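Long-range contacts in IPT/TIG domain-containing protein BACOVA_02650 (Bacteroides ovatus, PDB 5E7H), which binds polysaccharide at the bacterial cell surface and probably captures xyloglucan before its transport into the periplasm for degradation: residues S10-V15 with I82-E87; E87-N92 with F252-I257; K161-C166 with Q209-L214. All blocks are in the same frame, centred on the assembly; numbering follows the deposited sequence.

Interaction 1: S10-V15 with I82-E87; sequences STMPVV and IFYPLE
Met12 and Tyr84 meet in a buried loop-to-loop contact where the immunoglobulin-like IPT/TIG domain adjoins the xyloglucan-binding domain. Residues 10-15 connect strands 4-8 and 18-24; residues 82-87 belong to the connection running from strand 75-78 to strand 89-91. Tyr84 gives both hydrogen bonds between the loops. Its backbone N donates to Thr11 O at 2.7 Å. At the far end of the ring, OH donates to Pro13 O at 2.7 Å, arriving 25° out of that carbonyl's plane. One bond holds the backbone and the other the phenol oxygen, which limits the swing of the ring; Asn119 ND2 also bonds to OH. The Met12 side chain crosses the ring at about a right angle. CG sits over the centre of one face, 3.8 Å from the Tyr84 ring centroid, as a CH-pi contact. SD stands farther off above the same face, 4.9 Å from that centroid, in a distant Met-aromatic contact. With CG opposite the backbone N (chi1 -163°) and the chain bent at chi3 (-78°), CE is carried on to CD of Pro85 and CD2 of Leu86. Tyr84 turns its edge atom CD2 over the rim of one face of Phe83. Pro13 then packs obliquely on Phe83, with CD 3.4 Å from CE1, while Ser10 O lies at the edge of that ring. An ST turn shapes the first loop: Ser10 OG, itself bonded to Glu165, accepts from Met12 N at 2.9 Å. An inverse gamma turn centred on Pro85 shapes the other, closed by Leu86 N on Tyr84 O at 2.7 Å. Beside it, CD of Pro85 rests 3.3 Å from Thr11 O.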
loop_
_atom_site.group_PDB
_atom_site.type_symbol
_atom_site.label_atom_id
_atom_site.label_comp_id
_atom_site.label_asym_id
_atom_site.label_seq_id
_atom_site.Cartn_x
_atom_site.Cartn_y
_atom_site.Cartn_z
ATOM N N SER A 10 8.035 -0.902 0.554
ATOM C CA SER A 10 6.681 -1.107 1.054
ATOM C C SER A 10 6.710 -1.790 2.412
ATOM O O SER A 10 7.661 -2.514 2.705
ATOM C CB SER A 10 5.872 -1.944 0.076
ATOM O OG SER A 10 4.593 -2.233 0.601
ATOM N N THR A 11 5.692 -1.539 3.226
ATOM C CA THR A 11 5.501 -2.293 4.472
ATOM C C THR A 11 4.752 -3.607 4.231
ATOM O O THR A 11 4.696 -4.448 5.113
ATOM C CB THR A 11 4.732 -1.469 5.522
ATOM O OG1 THR A 11 3.432 -1.155 5.031
ATOM C CG2 THR A 11 5.464 -0.175 5.871
ATOM N N MET A 12 4.165 -3.804 3.049
ATOM C CA MET A 12 3.415 -5.035 2.791
ATOM C C MET A 12 3.502 -5.384 1.312
ATOM O O MET A 12 2.492 -5.457 0.612
ATOM C CB MET A 12 1.963 -4.907 3.252
ATOM C CG MET A 12 1.277 -6.268 3.385
ATOM S SD MET A 12 -0.309 -6.197 4.258
ATOM C CE MET A 12 0.282 -6.082 5.922
ATOM N N PRO A 13 4.726 -5.620 0.846
ATOM C CA PRO A 13 4.902 -5.989 -0.564
ATOM C C PRO A 13 4.220 -7.300 -0.871
ATOM O O PRO A 13 4.234 -8.233 -0.071
ATOM C CB PRO A 13 6.416 -6.083 -0.722
ATOM C CG PRO A 13 6.951 -6.287 0.650
ATOM C CD PRO A 13 5.998 -5.594 1.580
ATOM N N VAL A 14 3.629 -7.369 -2.061
ATOM C CA VAL A 14 3.002 -8.600 -2.530
ATOM C C VAL A 14 4.023 -9.732 -2.657
ATOM O O VAL A 14 5.162 -9.535 -3.125
ATOM C CB VAL A 14 2.292 -8.335 -3.891
ATOM C CG1 VAL A 14 1.726 -9.629 -4.497
ATOM C CG2 VAL A 14 1.187 -7.315 -3.710
ATOM N N VAL A 15 3.637 -10.942 -2.249
ATOM C CA VAL A 15 4.503 -12.089 -2.416
ATOM C C VAL A 15 4.806 -12.309 -3.910
ATOM O O VAL A 15 3.895 -12.342 -4.742
ATOM C CB VAL A 15 3.885 -13.369 -1.829
ATOM C CG1 VAL A 15 4.761 -14.548 -2.037
ATOM C CG2 VAL A 15 3.605 -13.171 -0.327
ATOM N N ILE A 82 7.468 -1.113 10.962
ATOM C CA ILE A 82 6.987 -2.474 11.110
ATOM C C ILE A 82 6.661 -3.030 9.731
ATOM O O ILE A 82 5.859 -2.452 8.984
ATOM C CB ILE A 82 5.767 -2.545 12.037
ATOM C CG1 ILE A 82 6.225 -2.162 13.447
ATOM C CG2 ILE A 82 5.152 -3.920 12.022
ATOM C CD1 ILE A 82 5.119 -2.148 14.494
ATOM N N PHE A 83 7.323 -4.136 9.397
ATOM C CA PHE A 83 7.127 -4.875 8.145
ATOM C C PHE A 83 5.993 -5.894 8.287
ATOM O O PHE A 83 5.915 -6.602 9.288
ATOM C CB PHE A 83 8.441 -5.582 7.751
ATOM C CG PHE A 83 8.448 -6.098 6.332
ATOM C CD1 PHE A 83 8.436 -5.218 5.267
ATOM C CD2 PHE A 83 8.472 -7.463 6.085
ATOM C CE1 PHE A 83 8.426 -5.697 3.955
ATOM C CE2 PHE A 83 8.480 -7.950 4.783
ATOM C CZ PHE A 83 8.452 -7.065 3.728
ATOM N N TYR A 84 5.102 -5.929 7.288
ATOM C CA TYR A 84 3.895 -6.767 7.282
ATOM C C TYR A 84 3.053 -6.501 8.538
ATOM O O TYR A 84 2.816 -7.385 9.372
ATOM C CB TYR A 84 4.226 -8.264 7.096
ATOM C CG TYR A 84 3.958 -8.714 5.660
ATOM C CD1 TYR A 84 2.888 -9.552 5.360
ATOM C CD2 TYR A 84 4.733 -8.250 4.598
ATOM C CE1 TYR A 84 2.624 -9.936 4.050
ATOM C CE2 TYR A 84 4.483 -8.647 3.298
ATOM C CZ TYR A 84 3.424 -9.477 3.036
ATOM O OH TYR A 84 3.140 -9.851 1.732
ATOM N N PRO A 85 2.598 -5.242 8.667
ATOM C CA PRO A 85 1.751 -4.854 9.802
ATOM C C PRO A 85 0.335 -5.384 9.612
ATOM O O PRO A 85 -0.610 -4.640 9.331
ATOM C CB PRO A 85 1.801 -3.329 9.765
ATOM C CG PRO A 85 1.925 -3.008 8.348
ATOM C CD PRO A 85 2.867 -4.086 7.796
ATOM N N LEU A 86 0.199 -6.696 9.749
ATOM C CA LEU A 86 -1.068 -7.376 9.476
ATOM C C LEU A 86 -2.218 -6.816 10.316
ATOM O O LEU A 86 -3.358 -6.745 9.839
ATOM C CB LEU A 86 -0.901 -8.880 9.714
ATOM C CG LEU A 86 0.030 -9.509 8.677
ATOM C CD1 LEU A 86 0.563 -10.826 9.254
ATOM C CD2 LEU A 86 -0.664 -9.724 7.334
ATOM N N GLU A 87 -1.896 -6.355 11.525
ATOM C CA GLU A 87 -2.892 -5.904 12.474
ATOM C C GLU A 87 -3.442 -4.518 12.135
ATOM O O GLU A 87 -4.422 -4.073 12.729
ATOM C CB GLU A 87 -2.274 -5.884 13.884
ATOM C CG GLU A 87 -1.477 -7.172 14.283
ATOM C CD GLU A 87 0.010 -7.145 13.912
ATOM O OE1 GLU A 87 0.423 -6.352 13.049
ATOM O OE2 GLU A 87 0.783 -7.941 14.498
#

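Interaction 2: E87-N92 with F252-I257; sequences ENVILN and FDNFRI. With NA (sodium ion), chain I; FMT (formic acid), chain F.
Backbone hydrogen bonds couple Ile90 and Leu91 to Phe255. Phe255 O accepts from Ile90 N at 2.8 Å with an N-H...O angle of 163°, and from Leu91 N in a weak bond of 3.4 Å; Phe255 N returns a weak bond to Leu91 O. Farther along, Asn88 O accepts from Ile257 N at 3.1 Å, and CA of Arg256 makes a CA-H...O contact with the same oxygen. The Asn88 side chain prolongs this ladder: ND2 donates to Ile257 O at 2.8 Å, in the carbonyl plane. The register shifts by one between the antiparallel pairs Val89-Arg256 (non-hydrogen-bonded) and Leu91-Phe255 (hydrogen-bonded), a beta bulge in the pairing of the short strand 89-91 with the long strand 246-259 of the beta-sandwich xyloglucan-binding domain. Apolar contacts fill the inner side. Ile90 CG1 stands between its own backbone N and carbonyl carbon (chi1 61°), which brings it 3.9 Å from Phe255 CB, while CD1 meets Ile257 CD1. Leu91 runs side by side with Phe255, and strand 233-240 covers them with Ile234 and Val236. Polar and metal contacts gather at the other end. Sodium is bound by Asn92 O at 2.8 Å and by both carboxylate oxygens of Asp253, OD1 at 2.6 Å and OD2 at 2.5 Å. Water 2, Asn119 O and Thr121 O complete its shell. Asn254 OD1 accepts from water 2 and from water 1, which in turn accepts from Asn92 ND2; that amide nitrogen also donates to a formic acid molecule, probably from the crystallisation liquor, while Asn92 OD1 accepts from the backbone N of Asp94.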
loop_
_atom_site.group_PDB
_atom_site.type_symbol
_atom_site.label_atom_id
_atom_site.label_comp_id
_atom_site.label_asym_id
_atom_site.label_seq_id
_atom_site.Cartn_x
_atom_site.Cartn_y
_atom_site.Cartn_z
ATOM N N GLU A 87 -1.896 -6.355 11.525
ATOM C CA GLU A 87 -2.892 -5.904 12.474
ATOM C C GLU A 87 -3.442 -4.518 12.135
ATOM O O GLU A 87 -4.422 -4.073 12.729
ATOM C CB GLU A 87 -2.274 -5.884 13.884
ATOM C CG GLU A 87 -1.477 -7.172 14.283
ATOM C CD GLU A 87 0.010 -7.145 13.912
ATOM O OE1 GLU A 87 0.423 -6.352 13.049
ATOM O OE2 GLU A 87 0.783 -7.941 14.498
ATOM N N ASN A 88 -2.781 -3.827 11.215
ATOM C CA ASN A 88 -3.157 -2.493 10.769
ATOM C C ASN A 88 -4.000 -2.498 9.488
ATOM O O ASN A 88 -4.471 -1.447 9.055
ATOM C CB ASN A 88 -1.894 -1.645 10.505
ATOM C CG ASN A 88 -1.114 -1.337 11.754
ATOM O OD1 ASN A 88 -0.293 -2.145 12.182
ATOM N ND2 ASN A 88 -1.348 -0.169 12.346
ATOM N N VAL A 89 -4.194 -3.666 8.876
ATOM C CA VAL A 89 -4.989 -3.775 7.662
ATOM C C VAL A 89 -6.456 -3.570 8.019
ATOM O O VAL A 89 -6.964 -4.180 8.963
ATOM C CB VAL A 89 -4.772 -5.131 6.981
ATOM C CG1 VAL A 89 -5.686 -5.336 5.780
ATOM C CG2 VAL A 89 -3.309 -5.248 6.540
ATOM N N ILE A 90 -7.122 -2.705 7.247
ATOM C CA ILE A 90 -8.525 -2.390 7.453
ATOM C C ILE A 90 -9.421 -2.967 6.342
ATOM O O ILE A 90 -10.628 -3.049 6.520
ATOM C CB ILE A 90 -8.739 -0.861 7.562
ATOM C CG1 ILE A 90 -8.308 -0.121 6.297
ATOM C CG2 ILE A 90 -7.991 -0.324 8.803
ATOM C CD1 ILE A 90 -8.790 1.290 6.225
ATOM N N LEU A 91 -8.831 -3.368 5.215
ATOM C CA LEU A 91 -9.608 -3.873 4.081
ATOM C C LEU A 91 -8.692 -4.657 3.146
ATOM O O LEU A 91 -7.781 -4.071 2.565
ATOM C CB LEU A 91 -10.302 -2.730 3.325
ATOM C CG LEU A 91 -11.126 -3.133 2.104
ATOM C CD1 LEU A 91 -12.281 -4.012 2.451
ATOM C CD2 LEU A 91 -11.619 -1.874 1.428
ATOM N N ASN A 92 -8.943 -5.957 2.998
ATOM C CA ASN A 92 -8.185 -6.755 2.015
ATOM C C ASN A 92 -9.049 -7.643 1.118
ATOM O O ASN A 92 -8.495 -8.340 0.272
ATOM C CB ASN A 92 -7.112 -7.610 2.719
ATOM C CG ASN A 92 -7.685 -8.675 3.618
ATOM O OD1 ASN A 92 -8.863 -9.009 3.572
ATOM N ND2 ASN A 92 -6.812 -9.275 4.424
ATOM N N PHE A 252 -6.005 -2.517 -6.414
ATOM C CA PHE A 252 -5.740 -2.083 -5.032
ATOM C C PHE A 252 -5.818 -3.248 -4.060
ATOM O O PHE A 252 -6.645 -4.141 -4.223
ATOM C CB PHE A 252 -6.770 -1.043 -4.552
ATOM C CG PHE A 252 -6.897 0.198 -5.397
ATOM C CD1 PHE A 252 -7.678 0.216 -6.543
ATOM C CD2 PHE A 252 -6.274 1.364 -5.010
ATOM C CE1 PHE A 252 -7.792 1.380 -7.295
ATOM C CE2 PHE A 252 -6.406 2.521 -5.761
ATOM C CZ PHE A 252 -7.175 2.515 -6.896
ATOM N N ASP A 253 -4.996 -3.225 -3.011
ATOM C CA ASP A 253 -5.142 -4.218 -1.938
ATOM C C ASP A 253 -4.555 -3.698 -0.633
ATOM O O ASP A 253 -3.775 -2.744 -0.608
ATOM C CB ASP A 253 -4.461 -5.531 -2.331
ATOM C CG ASP A 253 -5.038 -6.749 -1.652
ATOM O OD1 ASP A 253 -5.956 -6.672 -0.822
ATOM O OD2 ASP A 253 -4.545 -7.859 -1.973
ATOM N N ASN A 254 -4.946 -4.354 0.453
ATOM C CA ASN A 254 -4.321 -4.187 1.777
ATOM C C ASN A 254 -4.292 -2.740 2.245
ATOM O O ASN A 254 -3.270 -2.201 2.675
ATOM C CB ASN A 254 -2.919 -4.786 1.786
ATOM C CG ASN A 254 -2.965 -6.282 1.858
ATOM O OD1 ASN A 254 -3.816 -6.857 2.547
ATOM N ND2 ASN A 254 -2.064 -6.932 1.148
ATOM N N PHE A 255 -5.452 -2.106 2.197
ATOM C CA PHE A 255 -5.592 -0.813 2.831
ATOM C C PHE A 255 -5.295 -0.971 4.314
ATOM O O PHE A 255 -5.764 -1.925 4.947
ATOM C CB PHE A 255 -7.008 -0.239 2.641
ATOM C CG PHE A 255 -7.348 0.090 1.208
ATOM C CD1 PHE A 255 -7.114 1.363 0.703
ATOM C CD2 PHE A 255 -7.907 -0.876 0.368
ATOM C CE1 PHE A 255 -7.419 1.666 -0.625
ATOM C CE2 PHE A 255 -8.203 -0.577 -0.962
ATOM C CZ PHE A 255 -7.954 0.693 -1.448
ATOM N N ARG A 256 -4.536 -0.021 4.869
ATOM C CA ARG A 256 -4.048 -0.115 6.237
ATOM C C ARG A 256 -3.800 1.281 6.776
ATOM O O ARG A 256 -3.431 2.197 6.034
ATOM C CB ARG A 256 -2.774 -0.985 6.286
ATOM C CG ARG A 256 -1.652 -0.528 5.356
ATOM C CD ARG A 256 -0.682 -1.684 5.068
ATOM N NE ARG A 256 0.430 -1.312 4.188
ATOM C CZ ARG A 256 0.512 -1.556 2.887
ATOM N NH1 ARG A 256 -0.471 -2.125 2.212
ATOM N NH2 ARG A 256 1.627 -1.209 2.247
ATOM N N ILE A 257 -4.019 1.443 8.073
ATOM C CA ILE A 257 -3.769 2.701 8.761
ATOM C C ILE A 257 -2.614 2.473 9.700
ATOM O O ILE A 257 -2.678 1.594 10.558
ATOM C CB ILE A 257 -5.006 3.209 9.545
ATOM C CG1 ILE A 257 -6.144 3.515 8.574
ATOM C CG2 ILE A 257 -4.641 4.433 10.367
ATOM C CD1 ILE A 257 -7.465 3.853 9.242
HETATM NA NA NA I . -6.059 -9.308 -0.640
HETATM C C FMT F . -6.183 -12.436 5.778
HETATM O O1 FMT F . -5.548 -12.854 4.769
HETATM O O2 FMT F . -7.393 -12.102 5.665
HETATM O O HOH W 1 -3.892 -8.607 4.785
HETATM O O HOH W 2 -4.190 -9.341 1.197
#

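Interaction 3: K161-C166 with Q209-L214; sequences KLQFEC and QCSVSL
Water 3 is gripped by three side chains from the two strands: it accepts from Lys161 NZ at 2.9 Å and from Gln163 NE2 at 3.0 Å, and it is hydrogen-bonded to Ser211 OG at 3.0 Å. The extended Lys161 chain passes alongside Ser211, with CD 3.4 Å from OG. Next to them the amides of Gln163 and Gln209 cross obliquely, their planes 36° apart, without bonding to each other. Gln163 OE1 instead accepts from Thr11 OG1 and Arg256 NE, and Gln209 NE2 bonds to Ser197. Cutting Gln163 back to alanine is likely to cost water 3 a donor and to deprive Thr11 OG1 and Arg256 NE of the OE1 acceptor they share. Strands 160-168 and 207-213 form an antiparallel ladder in the beta-sandwich, and strand 246-259 flanks strand 160-168 on its other side. Val212 N donates to Leu162 O at 2.9 Å, and Cys210 N to Phe164 O at 2.9 Å and a nearly straight 170°; each pair is closed by a return bond. On the opposite face of the ladder, Phe164 has CG between its backbone N and carbonyl carbon (chi1 51°), which brings the ring against Cys210. Cys210 CB lies over one face of the Phe164 ring, offset toward the rim, 3.8 Å from the centroid, in a CH-pi contact. Cys210 SG reaches the ring obliquely and touches Cys166 CB at 3.6 Å.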
loop_
_atom_site.group_PDB
_atom_site.type_symbol
_atom_site.label_atom_id
_atom_site.label_comp_id
_atom_site.label_asym_id
_atom_site.label_seq_id
_atom_site.Cartn_x
_atom_site.Cartn_y
_atom_site.Cartn_z
ATOM N N LYS A 161 -1.257 7.668 8.783
ATOM C CA LYS A 161 -1.362 7.653 7.332
ATOM C C LYS A 161 -2.138 6.448 6.853
ATOM O O LYS A 161 -2.179 5.401 7.512
ATOM C CB LYS A 161 0.029 7.708 6.672
ATOM C CG LYS A 161 0.996 6.661 7.096
ATOM C CD LYS A 161 2.403 6.980 6.555
ATOM C CE LYS A 161 3.354 5.903 6.970
ATOM N NZ LYS A 161 4.733 6.156 6.435
ATOM N N LEU A 162 -2.775 6.615 5.703
ATOM C CA LEU A 162 -3.421 5.527 4.980
ATOM C C LEU A 162 -2.444 5.026 3.940
ATOM O O LEU A 162 -1.976 5.806 3.110
ATOM C CB LEU A 162 -4.703 5.997 4.305
ATOM C CG LEU A 162 -5.422 4.975 3.439
ATOM C CD1 LEU A 162 -6.034 3.877 4.300
ATOM C CD2 LEU A 162 -6.479 5.651 2.603
ATOM N N GLN A 163 -2.154 3.732 3.982
ATOM C CA GLN A 163 -1.294 3.078 2.992
ATOM C C GLN A 163 -2.108 2.027 2.278
ATOM O O GLN A 163 -3.051 1.454 2.840
ATOM C CB GLN A 163 -0.082 2.397 3.633
ATOM C CG GLN A 163 0.933 3.281 4.240
ATOM C CD GLN A 163 2.103 2.465 4.773
ATOM O OE1 GLN A 163 1.948 1.302 5.174
ATOM N NE2 GLN A 163 3.266 3.069 4.778
ATOM N N PHE A 164 -1.703 1.708 1.059
ATOM C CA PHE A 164 -2.315 0.596 0.331
ATOM C C PHE A 164 -1.375 0.224 -0.782
ATOM O O PHE A 164 -0.522 1.020 -1.154
ATOM C CB PHE A 164 -3.710 0.943 -0.229
ATOM C CG PHE A 164 -3.779 2.221 -1.026
ATOM C CD1 PHE A 164 -4.007 3.450 -0.401
ATOM C CD2 PHE A 164 -3.659 2.202 -2.411
ATOM C CE1 PHE A 164 -4.086 4.633 -1.145
ATOM C CE2 PHE A 164 -3.751 3.376 -3.146
ATOM C CZ PHE A 164 -3.947 4.578 -2.518
ATOM N N GLU A 165 -1.554 -0.966 -1.312
ATOM C CA GLU A 165 -0.788 -1.393 -2.473
ATOM C C GLU A 165 -1.616 -1.096 -3.695
ATOM O O GLU A 165 -2.843 -1.241 -3.681
ATOM C CB GLU A 165 -0.457 -2.869 -2.389
ATOM C CG GLU A 165 1.022 -3.181 -2.510
ATOM C CD GLU A 165 1.875 -2.589 -1.394
ATOM O OE1 GLU A 165 3.106 -2.556 -1.563
ATOM O OE2 GLU A 165 1.332 -2.202 -0.345
ATOM N N CYS A 166 -0.942 -0.700 -4.766
ATOM C CA CYS A 166 -1.608 -0.319 -6.008
ATOM C C CYS A 166 -0.801 -0.811 -7.203
ATOM O O CYS A 166 0.432 -0.752 -7.191
ATOM C CB CYS A 166 -1.765 1.176 -6.052
ATOM S SG CYS A 166 -2.723 1.801 -7.454
ATOM N N GLN A 209 3.630 0.742 -3.187
ATOM C CA GLN A 209 2.950 1.229 -2.010
ATOM C C GLN A 209 2.595 2.689 -2.222
ATOM O O GLN A 209 3.451 3.498 -2.584
ATOM C CB GLN A 209 3.816 1.076 -0.774
ATOM C CG GLN A 209 3.189 1.701 0.467
ATOM C CD GLN A 209 4.072 1.499 1.692
ATOM O OE1 GLN A 209 3.895 0.555 2.465
ATOM N NE2 GLN A 209 5.061 2.349 1.827
ATOM N N CYS A 210 1.334 3.023 -1.979
ATOM C CA CYS A 210 0.856 4.395 -1.965
ATOM C C CYS A 210 0.551 4.788 -0.527
ATOM O O CYS A 210 0.087 3.956 0.252
ATOM C CB CYS A 210 -0.409 4.551 -2.800
ATOM S SG CYS A 210 -0.209 4.099 -4.537
ATOM N N SER A 211 0.772 6.049 -0.200
ATOM C CA SER A 211 0.595 6.556 1.149
ATOM C C SER A 211 0.033 7.968 1.083
ATOM O O SER A 211 0.538 8.791 0.315
ATOM C CB SER A 211 1.937 6.566 1.902
ATOM O OG SER A 211 1.755 6.868 3.262
ATOM N N VAL A 212 -1.008 8.242 1.865
ATOM C CA VAL A 212 -1.471 9.625 2.056
ATOM C C VAL A 212 -1.672 9.922 3.543
ATOM O O VAL A 212 -1.965 9.017 4.323
ATOM C CB VAL A 212 -2.790 9.911 1.295
ATOM C CG1 VAL A 212 -2.584 9.738 -0.208
ATOM C CG2 VAL A 212 -3.924 9.024 1.780
ATOM N N SER A 213 -1.511 11.182 3.951
ATOM C CA SER A 213 -1.863 11.540 5.320
ATOM C C SER A 213 -3.323 11.166 5.574
ATOM O O SER A 213 -4.203 11.403 4.740
ATOM C CB SER A 213 -1.664 13.031 5.577
ATOM O OG SER A 213 -0.290 13.360 5.566
ATOM N N LEU A 214 -3.601 10.583 6.736
ATOM C CA LEU A 214 -4.982 10.231 7.031
ATOM C C LEU A 214 -5.840 11.491 7.126
ATOM O O LEU A 214 -7.035 11.432 6.848
ATOM C CB LEU A 214 -5.072 9.404 8.326
ATOM C CG LEU A 214 -6.453 8.800 8.639
ATOM C CD1 LEU A 214 -6.925 7.858 7.526
ATOM C CD2 LEU A 214 -6.421 8.036 9.979
HETATM O O HOH W 3 4.420 5.614 3.593
#

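Arg256 of interaction 2 links all three contacts. Its NH2 forms a salt bridge with Glu165 OE2 of interaction 3 (2.8 Å), and its NE lies 3.1 Å from Thr11 OG1 of interaction 1. Interactions 2 and 3 share a sheet, where Gln163 N lies 2.9 Å from Arg256 O. The loop 10-15 rests on that sheet's polar face, with Ser10 OG 2.6 Å from Glu165 OE1 and Thr11 N 2.9 Å from Gln209 OE1, thus joining the IPT/TIG domain to the xyloglucan-binding domain. The sodium ion of interaction 2 lies about 8 Å from the side chain of Val14 and about 9 Å from that of Glu165, and Asn119 of its site bonds Val15 N through OD1.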